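PDB 2JGP: tyrocidine synthetase 3 from Brevibacillus brevis, which belongs to the nonribosomal assembly line for the antibiotic tyrocidine, here as a peptidyl carrier and condensation bidomain that probably joins carrier-bound intermediates through a peptide bond. Local coordinates for residues A[39-44]-A[63-68]; A[57-62]-A[71-76]; A[335-340]-A[463-468]; A[478-483]-A[494-499]. All blocks are in the same frame, centred on the assembly; numbering follows the deposited sequence.

Interaction 1: A[39-44]-A[63-68]; sequences GHSLRA and ILFEKP. With SO4 (sulfate ion), chain C.
Leu64 points its CG directly away from its own amide nitrogen (chi1 -180°), which sends CD2 across to the methyl of Ala44, and the next residue, Phe65, turns CG beside its own N (chi1 -84°), swinging the ring toward Ser41. The two meetings differ in weight. Ala44 CB sits 3.5 Å from Leu64 CD2, a snug pair of methyls in the buried half of the contact. On the solvent side, Ser41 OG approaches the edge of the Phe65 ring, near its plane, but stays 4.2 Å from CZ, a loose touch with no hydrogen bond. Phe65 also lays its ring nearly parallel to that of Phe35.

On the other flank of the 39-44 segment a sulfate, probably from the crystallisation liquor, rests at the start of helix 41-55, where His40 is the N-cap. His40 ND1 reaches sulfate O3 at 2.6 Å, and the oxygen lies at the edge of the imidazole, in its plane. Arg43 grips from two places: its backbone N donates to O1 at 2.9 Å in a fairly straight bond (163°), while its chain bends at chi3 so that NH2 reaches O3 at 3.2 Å. Bonds from NE to O3 and O4 and from His40 N to O1 are weak.

The Gly-His-Ser sequence at 39-41 matches the carrier-protein attachment motif, and Ser41 probably carries the phosphopantetheine arm. A nearby anion held by a helix start, an imidazole and a guanidinium implies that this surface can accept a negatively charged group, although it does not show that the arm's phosphate takes this place.

Interaction 2: A[57-62]-A[71-76]; sequences VDIPLR and QELAAF
Ile59 pushes its CG2 branch at the end of Leu73, the two side chains reaching toward each other tip to tip until Ile59 CG2 and Leu73 CD1 stand 3.8 Å apart. Both methyl-bearing arms are aimed by the same kind of torsion: CG2 of Ile59 lies trans to the amide nitrogen, and so does CG of Leu73 (chi1 -167°), which carries the leucine end nearer to the 57-62 segment than its first bond would suggest. This is the buried part of the contact.

A few ångströms further along, Pro60 and Phe76 cross obliquely. Pro60 CD comes to 4.1 Å from Phe76 CZ, meeting the far end of the ring at a slant, in neither a clear face nor a clear edge approach. The ring extends out from its helix to the proline. Pro60 is itself the N-cap residue of helix 61-66, and the phenylalanine therefore touches the very point where the chain turns into that helix. No hydrogen bond spans the two segments, and the join is purely apolar.

The contact fastens the loop leading into helix 61-66 onto helix 70-79 of the carrier domain. Ile59 continues inward onto Leu48 and Met51 of helix 41-55, while Leu73 also packs on Leu15 of helix 10-23, which brings all the helices of this small bundle together around the pair.

Interaction 3: A[335-340]-A[463-468]; sequences AAYNVL and FDLTFS
In the condensation domain, helix 329-345 lies against the four-stranded mixed sheet, and Tyr337 is the main side chain it lays on strand 465-471. The tyrosine leaves the helix drawn out beside its own carbonyl (chi1 -176°), and the ring slides past Phe467, which comes from the strand in the opposite direction. The two rings meet obliquely, with centroids 4.5 Å apart and planes at 34°, so neither a stack nor an edge-to-face pair is formed. Tyr337 CD1 hovers 3.6 Å above one face of the Phe467 ring, offset toward its rim, and the closest carbons are Tyr337 CE1 and Phe467 CD1 at 3.4 Å. The phenylalanine CB joins in, lying 3.5 Å from Tyr337 CZ.

Leu465, two residues earlier on the same side of the strand, completes the seat. Its CD1 stands at the edge of the tyrosine ring, near the plane, and only 3.2 Å from Tyr337 OH, a tight approach of a methyl to a hydroxyl. That hydroxyl is not left without a polar partner in this apolar setting: it is hydrogen-bonded to Thr430 OG1. Thr430, on the neighbouring strand 430-435, thus ties the tyrosine's end to the sheet while also bonding the carbonyl of Leu465.

A helix resting through large buried side chains on one face of a sheet is the layered alpha/beta architecture of the acyltransferase-like fold to which condensation domains belong.

Interaction 4: A[478-483]-A[494-499]; sequences IGVEYS and RFSRHF
Ile478 makes the tight end of this contact, its side chain and that of Phe499 crossing at about a right angle. Ile478 CD1 reaches Phe499 CE2 at 3.6 Å, and Ile478 CG1 follows at 4.0 Å from Phe499 CD2, so both outer carbons of the isoleucine rest by the CD2-CE2 side of the ring. Next to this, Val480 puts its CG2 branch 3.6 Å from Ser496 OG; that branch lies beside the valine's own backbone N, trans to its carbonyl carbon. The serine oxygen is buried, and its polar need is met within its own helix, by a hydrogen bond to Met492 O.

Packing slackens from there. The same Val480 methyl faces the edge of the Phe495 ring, near its plane, but stops 4.3 Å from CD2. Strand and helix run at 144° to each other, approaching antiparallel without being so, and their axes come to 9.3 Å at the closest. On the far side of the helix the exposed Arg497 takes no part and marks the solvent flank.

Strand 476-483 lies inside the sheet between 303-309 and 465-471, and helix 489-508 covers the face carrying Ile478 and Val480. Beside it on the same face runs helix 329-345: Phe499 packs on Leu333 and Ala336, and Phe495 meets Tyr344 edge to face.

In the fold
Interactions 1 and 2 belong to the carrier domain and share helix 61-66; their centres are about 10 Å apart, and Leu64 and Ile63 of the first pack directly on Leu73 and Phe76 of the second. Interactions 3 and 4 sit in the condensation domain, centres about 8 Å apart on neighbouring strands of one sheet, and Phe467 and Phe499 bring their rings together between them. The two pairs stay apart, nearest atoms about 25 Å or more. Interaction 1 is half surface, with an anion on its polar flank; interaction 2 is partly buried and apolar. The condensation pair is fully buried, rings packing on each other in interaction 3 and on aliphatic branches in interaction 4, with hydroxyls satisfied by hydrogen bonds.

Interaction 1: A[39-44]-A[63-68]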
# COMPACT_ATOMS: atom_id res chain seq x y z
N GLY A 39 -19.32 28.75 -10.08
CA GLY A 39 -18.08 29.50 -10.19
C GLY A 39 -18.08 30.40 -11.42
O GLY A 39 -18.70 30.07 -12.44
N HIS A 40 -17.42 31.54 -11.32
CA HIS A 40 -17.13 32.40 -12.48
C HIS A 40 -15.64 32.74 -12.47
O HIS A 40 -14.85 32.07 -11.80
CB HIS A 40 -18.01 33.66 -12.46
CG HIS A 40 -19.48 33.39 -12.36
ND1 HIS A 40 -20.09 33.05 -11.18
CD2 HIS A 40 -20.46 33.43 -13.30
CE1 HIS A 40 -21.39 32.89 -11.39
NE2 HIS A 40 -21.63 33.11 -12.66
N SER A 41 -15.25 33.78 -13.21
CA SER A 41 -13.84 34.15 -13.38
C SER A 41 -13.09 34.40 -12.07
O SER A 41 -11.96 33.94 -11.91
CB SER A 41 -13.72 35.39 -14.27
OG SER A 41 -14.42 35.20 -15.48
N LEU A 42 -13.72 35.11 -11.14
CA LEU A 42 -13.09 35.44 -9.86
C LEU A 42 -12.71 34.19 -9.07
O LEU A 42 -11.57 34.04 -8.62
CB LEU A 42 -14.00 36.34 -9.02
CG LEU A 42 -13.52 36.74 -7.62
CD1 LEU A 42 -12.13 37.37 -7.65
CD2 LEU A 42 -14.51 37.69 -6.96
N ARG A 43 -13.67 33.28 -8.89
CA ARG A 43 -13.43 32.07 -8.11
C ARG A 43 -12.59 31.03 -8.87
O ARG A 43 -11.91 30.23 -8.24
CB ARG A 43 -14.74 31.47 -7.56
CG ARG A 43 -15.24 32.22 -6.32
CD ARG A 43 -16.45 31.56 -5.66
NE ARG A 43 -17.69 31.81 -6.39
CZ ARG A 43 -18.87 31.30 -6.06
NH1 ARG A 43 -18.99 30.48 -5.02
NH2 ARG A 43 -19.94 31.59 -6.79
N ALA A 44 -12.63 31.06 -10.20
CA ALA A 44 -11.72 30.23 -11.00
C ALA A 44 -10.27 30.64 -10.75
O ALA A 44 -9.40 29.79 -10.59
CB ALA A 44 -12.05 30.34 -12.49
N ILE A 63 -6.88 26.65 -19.29
CA ILE A 63 -7.10 25.22 -19.14
C ILE A 63 -8.32 24.91 -18.26
O ILE A 63 -9.06 23.97 -18.54
CB ILE A 63 -5.84 24.52 -18.58
CG1 ILE A 63 -4.69 24.63 -19.58
CG2 ILE A 63 -6.13 23.08 -18.26
CD1 ILE A 63 -4.96 23.94 -20.91
N LEU A 64 -8.52 25.68 -17.19
CA LEU A 64 -9.72 25.52 -16.36
C LEU A 64 -10.99 25.76 -17.18
O LEU A 64 -11.98 25.05 -17.04
CB LEU A 64 -9.67 26.45 -15.15
CG LEU A 64 -10.86 26.39 -14.17
CD1 LEU A 64 -11.26 24.96 -13.82
CD2 LEU A 64 -10.53 27.17 -12.90
N PHE A 65 -10.95 26.78 -18.04
CA PHE A 65 -12.06 27.01 -18.96
C PHE A 65 -12.23 25.85 -19.94
O PHE A 65 -13.35 25.39 -20.18
CB PHE A 65 -11.87 28.32 -19.72
CG PHE A 65 -12.33 29.54 -18.97
CD1 PHE A 65 -11.46 30.57 -18.67
CD2 PHE A 65 -13.65 29.66 -18.57
CE1 PHE A 65 -11.90 31.71 -17.99
CE2 PHE A 65 -14.10 30.78 -17.89
CZ PHE A 65 -13.22 31.81 -17.60
N GLU A 66 -11.12 25.39 -20.49
CA GLU A 66 -11.09 24.33 -21.48
C GLU A 66 -11.47 22.97 -20.87
O GLU A 66 -12.16 22.18 -21.51
CB GLU A 66 -9.70 24.25 -22.10
CG GLU A 66 -9.53 23.28 -23.25
CD GLU A 66 -8.13 23.33 -23.82
OE1 GLU A 66 -7.70 24.42 -24.25
OE2 GLU A 66 -7.44 22.28 -23.85
N LYS A 67 -11.03 22.74 -19.64
CA LYS A 67 -11.23 21.47 -18.95
C LYS A 67 -11.99 21.74 -17.64
O LYS A 67 -11.40 21.69 -16.56
CB LYS A 67 -9.87 20.83 -18.63
CG LYS A 67 -8.89 20.75 -19.79
CD LYS A 67 -9.22 19.66 -20.78
CE LYS A 67 -8.00 19.32 -21.65
NZ LYS A 67 -8.22 18.07 -22.41
N PRO A 68 -13.29 22.05 -17.75
CA PRO A 68 -14.06 22.57 -16.61
C PRO A 68 -14.58 21.54 -15.60
O PRO A 68 -15.24 21.93 -14.64
CB PRO A 68 -15.23 23.27 -17.29
CG PRO A 68 -15.48 22.44 -18.50
CD PRO A 68 -14.12 21.99 -18.97
S SO4 C . -17.58 34.43 -8.89
O1 SO4 C . -16.42 33.87 -9.57
O2 SO4 C . -17.93 35.70 -9.52
O3 SO4 C . -18.71 33.52 -9.02
O4 SO4 C . -17.30 34.64 -7.47

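Interaction 2: A[57-62]-A[71-76]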
# COMPACT_ATOMS: atom_id res chain seq x y z
N VAL A 57 1.36 23.65 -8.20
CA VAL A 57 0.99 23.27 -9.56
C VAL A 57 0.32 24.48 -10.18
O VAL A 57 -0.63 25.03 -9.62
CB VAL A 57 0.05 22.05 -9.58
CG1 VAL A 57 -0.42 21.77 -11.00
CG2 VAL A 57 0.77 20.83 -9.00
N ASP A 58 0.84 24.91 -11.32
CA ASP A 58 0.38 26.12 -11.98
C ASP A 58 -0.54 25.74 -13.13
O ASP A 58 -0.09 25.25 -14.17
CB ASP A 58 1.58 26.93 -12.47
CG ASP A 58 2.49 27.36 -11.33
OD1 ASP A 58 1.97 27.82 -10.29
OD2 ASP A 58 3.73 27.26 -11.48
N ILE A 59 -1.84 25.94 -12.93
CA ILE A 59 -2.86 25.61 -13.91
C ILE A 59 -3.23 26.89 -14.64
O ILE A 59 -3.73 27.82 -14.01
CB ILE A 59 -4.12 25.04 -13.24
CG1 ILE A 59 -3.81 23.76 -12.46
CG2 ILE A 59 -5.20 24.75 -14.28
CD1 ILE A 59 -4.95 23.32 -11.55
N PRO A 60 -2.98 26.96 -15.96
CA PRO A 60 -3.36 28.18 -16.68
C PRO A 60 -4.87 28.37 -16.61
O PRO A 60 -5.61 27.39 -16.62
CB PRO A 60 -2.92 27.89 -18.12
CG PRO A 60 -1.93 26.79 -18.03
CD PRO A 60 -2.36 25.97 -16.86
N LEU A 61 -5.33 29.61 -16.53
CA LEU A 61 -6.76 29.88 -16.46
C LEU A 61 -7.47 29.32 -17.69
O LEU A 61 -8.55 28.76 -17.59
CB LEU A 61 -7.03 31.38 -16.32
CG LEU A 61 -8.49 31.80 -16.08
CD1 LEU A 61 -9.04 31.13 -14.82
CD2 LEU A 61 -8.59 33.31 -15.99
N ARG A 62 -6.83 29.46 -18.85
CA ARG A 62 -7.34 28.90 -20.11
C ARG A 62 -7.68 27.41 -20.04
O ARG A 62 -8.64 26.96 -20.66
CB ARG A 62 -6.37 29.13 -21.28
CG ARG A 62 -4.89 29.02 -20.94
CD ARG A 62 -4.29 30.36 -20.48
NE ARG A 62 -3.16 30.79 -21.31
CZ ARG A 62 -2.74 32.05 -21.44
NH1 ARG A 62 -3.34 33.05 -20.80
NH2 ARG A 62 -1.71 32.31 -22.23
N GLN A 71 -12.58 15.61 -13.50
CA GLN A 71 -11.87 14.51 -14.16
C GLN A 71 -10.98 15.00 -15.30
O GLN A 71 -9.88 14.51 -15.48
CB GLN A 71 -12.82 13.40 -14.63
CG GLN A 71 -13.83 13.81 -15.69
CD GLN A 71 -14.76 12.66 -16.07
OE1 GLN A 71 -14.69 11.58 -15.50
NE2 GLN A 71 -15.64 12.91 -17.03
N GLU A 72 -11.45 15.99 -16.05
CA GLU A 72 -10.65 16.53 -17.15
C GLU A 72 -9.43 17.28 -16.64
O GLU A 72 -8.34 17.15 -17.21
CB GLU A 72 -11.48 17.48 -18.00
CG GLU A 72 -12.57 16.81 -18.81
CD GLU A 72 -13.43 17.84 -19.51
OE1 GLU A 72 -13.27 18.00 -20.72
OE2 GLU A 72 -14.24 18.51 -18.83
N LEU A 73 -9.62 18.08 -15.60
CA LEU A 73 -8.55 18.92 -15.07
C LEU A 73 -7.51 18.08 -14.35
O LEU A 73 -6.32 18.34 -14.46
CB LEU A 73 -9.13 19.99 -14.13
CG LEU A 73 -8.23 21.16 -13.72
CD1 LEU A 73 -7.72 21.94 -14.93
CD2 LEU A 73 -8.99 22.08 -12.78
N ALA A 74 -7.96 17.06 -13.62
CA ALA A 74 -7.03 16.08 -13.01
C ALA A 74 -6.19 15.36 -14.07
O ALA A 74 -4.98 15.20 -13.89
CB ALA A 74 -7.79 15.07 -12.17
N ALA A 75 -6.83 14.93 -15.15
CA ALA A 75 -6.12 14.31 -16.27
C ALA A 75 -5.06 15.25 -16.85
O ALA A 75 -3.94 14.82 -17.15
CB ALA A 75 -7.11 13.88 -17.36
N PHE A 76 -5.41 16.52 -17.02
CA PHE A 76 -4.45 17.51 -17.50
C PHE A 76 -3.22 17.58 -16.59
O PHE A 76 -2.08 17.57 -17.07
CB PHE A 76 -5.10 18.89 -17.61
CG PHE A 76 -4.11 20.00 -17.82
CD1 PHE A 76 -3.68 20.33 -19.09
CD2 PHE A 76 -3.60 20.72 -16.74
CE1 PHE A 76 -2.77 21.36 -19.29
CE2 PHE A 76 -2.68 21.74 -16.93
CZ PHE A 76 -2.28 22.06 -18.20

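Interaction 3: A[335-340]-A[463-468]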
# COMPACT_ATOMS: atom_id res chain seq x y z
N ALA A 335 -14.23 2.36 8.51
CA ALA A 335 -15.12 2.98 9.47
C ALA A 335 -15.62 1.95 10.49
O ALA A 335 -15.56 2.18 11.69
CB ALA A 335 -16.29 3.66 8.76
N ALA A 336 -16.10 0.81 9.99
CA ALA A 336 -16.58 -0.27 10.86
C ALA A 336 -15.46 -0.81 11.75
O ALA A 336 -15.68 -1.18 12.90
CB ALA A 336 -17.18 -1.41 10.02
N TYR A 337 -14.25 -0.86 11.20
CA TYR A 337 -13.11 -1.33 11.96
C TYR A 337 -12.80 -0.37 13.10
O TYR A 337 -12.55 -0.80 14.23
CB TYR A 337 -11.90 -1.54 11.03
CG TYR A 337 -10.70 -2.12 11.73
CD1 TYR A 337 -10.77 -3.34 12.38
CD2 TYR A 337 -9.48 -1.45 11.72
CE1 TYR A 337 -9.66 -3.88 13.02
CE2 TYR A 337 -8.36 -1.98 12.36
CZ TYR A 337 -8.46 -3.20 13.00
OH TYR A 337 -7.37 -3.73 13.64
N ASN A 338 -12.84 0.93 12.83
CA ASN A 338 -12.66 1.93 13.89
C ASN A 338 -13.67 1.82 15.05
O ASN A 338 -13.30 1.99 16.21
CB ASN A 338 -12.70 3.35 13.33
CG ASN A 338 -11.35 3.80 12.82
OD1 ASN A 338 -10.63 4.53 13.52
ND2 ASN A 338 -11.00 3.38 11.62
N VAL A 339 -14.94 1.55 14.74
CA VAL A 339 -15.94 1.37 15.80
C VAL A 339 -15.69 0.06 16.58
O VAL A 339 -15.88 0.02 17.80
CB VAL A 339 -17.42 1.52 15.33
CG1 VAL A 339 -17.57 1.38 13.82
CG2 VAL A 339 -18.36 0.56 16.08
N LEU A 340 -15.24 -0.98 15.89
CA LEU A 340 -14.84 -2.24 16.53
C LEU A 340 -13.75 -1.99 17.57
O LEU A 340 -13.89 -2.39 18.73
CB LEU A 340 -14.32 -3.23 15.48
CG LEU A 340 -14.37 -4.75 15.72
CD1 LEU A 340 -13.10 -5.40 15.21
CD2 LEU A 340 -14.64 -5.15 17.15
N PHE A 463 2.58 -6.04 13.96
CA PHE A 463 1.70 -5.21 14.78
C PHE A 463 0.87 -6.07 15.71
O PHE A 463 0.81 -7.29 15.52
CB PHE A 463 0.79 -4.39 13.87
CG PHE A 463 1.54 -3.53 12.90
CD1 PHE A 463 1.78 -3.96 11.61
CD2 PHE A 463 2.02 -2.29 13.30
CE1 PHE A 463 2.48 -3.17 10.71
CE2 PHE A 463 2.73 -1.49 12.41
CZ PHE A 463 2.96 -1.93 11.12
N ASP A 464 0.23 -5.46 16.71
CA ASP A 464 -0.64 -6.19 17.64
C ASP A 464 -1.59 -7.06 16.86
O ASP A 464 -1.79 -8.23 17.17
CB ASP A 464 -1.46 -5.25 18.52
CG ASP A 464 -0.64 -4.58 19.58
OD1 ASP A 464 0.60 -4.74 19.58
OD2 ASP A 464 -1.24 -3.90 20.43
N LEU A 465 -2.19 -6.46 15.83
CA LEU A 465 -2.95 -7.22 14.87
C LEU A 465 -3.09 -6.48 13.54
O LEU A 465 -3.06 -5.25 13.49
CB LEU A 465 -4.31 -7.62 15.44
CG LEU A 465 -5.44 -6.59 15.52
CD1 LEU A 465 -6.23 -6.61 14.25
CD2 LEU A 465 -6.36 -6.89 16.70
N THR A 466 -3.19 -7.26 12.47
CA THR A 466 -3.44 -6.73 11.14
C THR A 466 -4.77 -7.29 10.67
O THR A 466 -4.95 -8.51 10.61
CB THR A 466 -2.34 -7.15 10.15
OG1 THR A 466 -1.10 -6.56 10.55
CG2 THR A 466 -2.68 -6.71 8.73
N PHE A 467 -5.70 -6.39 10.36
CA PHE A 467 -7.06 -6.75 9.98
C PHE A 467 -7.14 -6.66 8.46
O PHE A 467 -6.87 -5.61 7.90
CB PHE A 467 -8.05 -5.79 10.64
CG PHE A 467 -9.49 -6.10 10.34
CD1 PHE A 467 -10.27 -6.77 11.27
CD2 PHE A 467 -10.08 -5.70 9.15
CE1 PHE A 467 -11.60 -7.05 11.01
CE2 PHE A 467 -11.41 -5.97 8.88
CZ PHE A 467 -12.17 -6.65 9.82
N SER A 468 -7.48 -7.77 7.80
CA SER A 468 -7.49 -7.84 6.34
C SER A 468 -8.85 -8.27 5.82
O SER A 468 -9.33 -9.35 6.15
CB SER A 468 -6.43 -8.83 5.85
OG SER A 468 -5.13 -8.34 6.11

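Interaction 4: A[478-483]-A[494-499]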
# COMPACT_ATOMS: atom_id res chain seq x y z
N ILE A 478 -12.91 -11.99 6.18
CA ILE A 478 -12.25 -11.16 7.18
C ILE A 478 -11.11 -11.96 7.80
O ILE A 478 -11.34 -13.02 8.39
CB ILE A 478 -13.26 -10.73 8.27
CG1 ILE A 478 -14.31 -9.79 7.68
CG2 ILE A 478 -12.57 -10.03 9.43
CD1 ILE A 478 -13.74 -8.49 7.16
N GLY A 479 -9.88 -11.47 7.64
CA GLY A 479 -8.69 -12.12 8.19
C GLY A 479 -8.07 -11.26 9.28
O GLY A 479 -8.00 -10.04 9.15
N VAL A 480 -7.62 -11.91 10.35
CA VAL A 480 -6.89 -11.23 11.42
C VAL A 480 -5.61 -11.99 11.71
O VAL A 480 -5.63 -13.16 12.06
CB VAL A 480 -7.74 -11.10 12.70
CG1 VAL A 480 -6.94 -10.41 13.82
CG2 VAL A 480 -9.02 -10.32 12.41
N GLU A 481 -4.48 -11.30 11.50
CA GLU A 481 -3.17 -11.78 11.87
C GLU A 481 -2.84 -11.07 13.17
O GLU A 481 -2.86 -9.85 13.22
CB GLU A 481 -2.15 -11.43 10.79
CG GLU A 481 -0.71 -11.69 11.16
CD GLU A 481 0.24 -11.02 10.19
OE1 GLU A 481 0.49 -11.61 9.11
OE2 GLU A 481 0.73 -9.91 10.49
N TYR A 482 -2.55 -11.83 14.22
CA TYR A 482 -2.41 -11.26 15.55
C TYR A 482 -1.20 -11.78 16.29
O TYR A 482 -0.70 -12.87 16.00
CB TYR A 482 -3.68 -11.54 16.37
CG TYR A 482 -3.97 -13.00 16.58
CD1 TYR A 482 -3.50 -13.68 17.69
CD2 TYR A 482 -4.74 -13.71 15.66
CE1 TYR A 482 -3.77 -15.03 17.89
CE2 TYR A 482 -5.01 -15.06 15.84
CZ TYR A 482 -4.53 -15.71 16.95
OH TYR A 482 -4.80 -17.04 17.13
N SER A 483 -0.74 -10.99 17.27
CA SER A 483 0.38 -11.36 18.12
C SER A 483 -0.02 -12.50 19.06
O SER A 483 -0.95 -12.36 19.84
CB SER A 483 0.81 -10.15 18.96
OG SER A 483 1.19 -9.07 18.14
N ARG A 494 -13.75 -14.28 18.19
CA ARG A 494 -14.85 -13.47 18.72
C ARG A 494 -14.78 -12.02 18.23
O ARG A 494 -15.80 -11.41 17.91
CB ARG A 494 -14.86 -13.51 20.25
CG ARG A 494 -16.04 -12.77 20.89
CD ARG A 494 -16.03 -12.87 22.41
NE ARG A 494 -16.19 -14.26 22.86
CZ ARG A 494 -15.24 -15.03 23.37
NH1 ARG A 494 -13.99 -14.59 23.53
NH2 ARG A 494 -15.53 -16.28 23.73
N PHE A 495 -13.56 -11.48 18.20
CA PHE A 495 -13.25 -10.15 17.66
C PHE A 495 -13.77 -10.02 16.23
O PHE A 495 -14.39 -9.02 15.87
CB PHE A 495 -11.73 -9.95 17.70
CG PHE A 495 -11.24 -8.60 17.23
CD1 PHE A 495 -11.35 -7.48 18.04
CD2 PHE A 495 -10.60 -8.47 16.00
CE1 PHE A 495 -10.86 -6.25 17.62
CE2 PHE A 495 -10.11 -7.25 15.57
CZ PHE A 495 -10.24 -6.13 16.39
N SER A 496 -13.53 -11.06 15.42
CA SER A 496 -13.97 -11.09 14.03
C SER A 496 -15.50 -11.15 13.89
O SER A 496 -16.07 -10.43 13.07
CB SER A 496 -13.34 -12.28 13.30
OG SER A 496 -11.93 -12.24 13.40
N ARG A 497 -16.14 -12.00 14.69
CA ARG A 497 -17.61 -12.09 14.71
C ARG A 497 -18.22 -10.75 15.11
O ARG A 497 -19.25 -10.36 14.57
CB ARG A 497 -18.09 -13.17 15.70
CG ARG A 497 -17.71 -14.60 15.32
CD ARG A 497 -18.53 -15.63 16.09
NE ARG A 497 -18.27 -15.61 17.53
CZ ARG A 497 -17.25 -16.21 18.14
NH1 ARG A 497 -16.35 -16.92 17.45
NH2 ARG A 497 -17.12 -16.11 19.46
N HIS A 498 -17.58 -10.05 16.05
CA HIS A 498 -18.04 -8.73 16.47
C HIS A 498 -17.94 -7.70 15.35
O HIS A 498 -18.79 -6.83 15.23
CB HIS A 498 -17.29 -8.26 17.72
CG HIS A 498 -17.72 -8.95 18.98
ND1 HIS A 498 -18.88 -9.68 19.07
CD2 HIS A 498 -17.15 -8.99 20.21
CE1 HIS A 498 -19.00 -10.17 20.30
NE2 HIS A 498 -17.96 -9.76 21.01
N PHE A 499 -16.91 -7.81 14.51
CA PHE A 499 -16.83 -6.96 13.32
C PHE A 499 -18.04 -7.19 12.41
O PHE A 499 -18.64 -6.23 11.91
CB PHE A 499 -15.54 -7.21 12.53
CG PHE A 499 -15.45 -6.38 11.27
CD1 PHE A 499 -14.99 -5.07 11.32
CD2 PHE A 499 -15.85 -6.90 10.05
CE1 PHE A 499 -14.93 -4.30 10.17
CE2 PHE A 499 -15.79 -6.13 8.89
CZ PHE A 499 -15.33 -4.83 8.95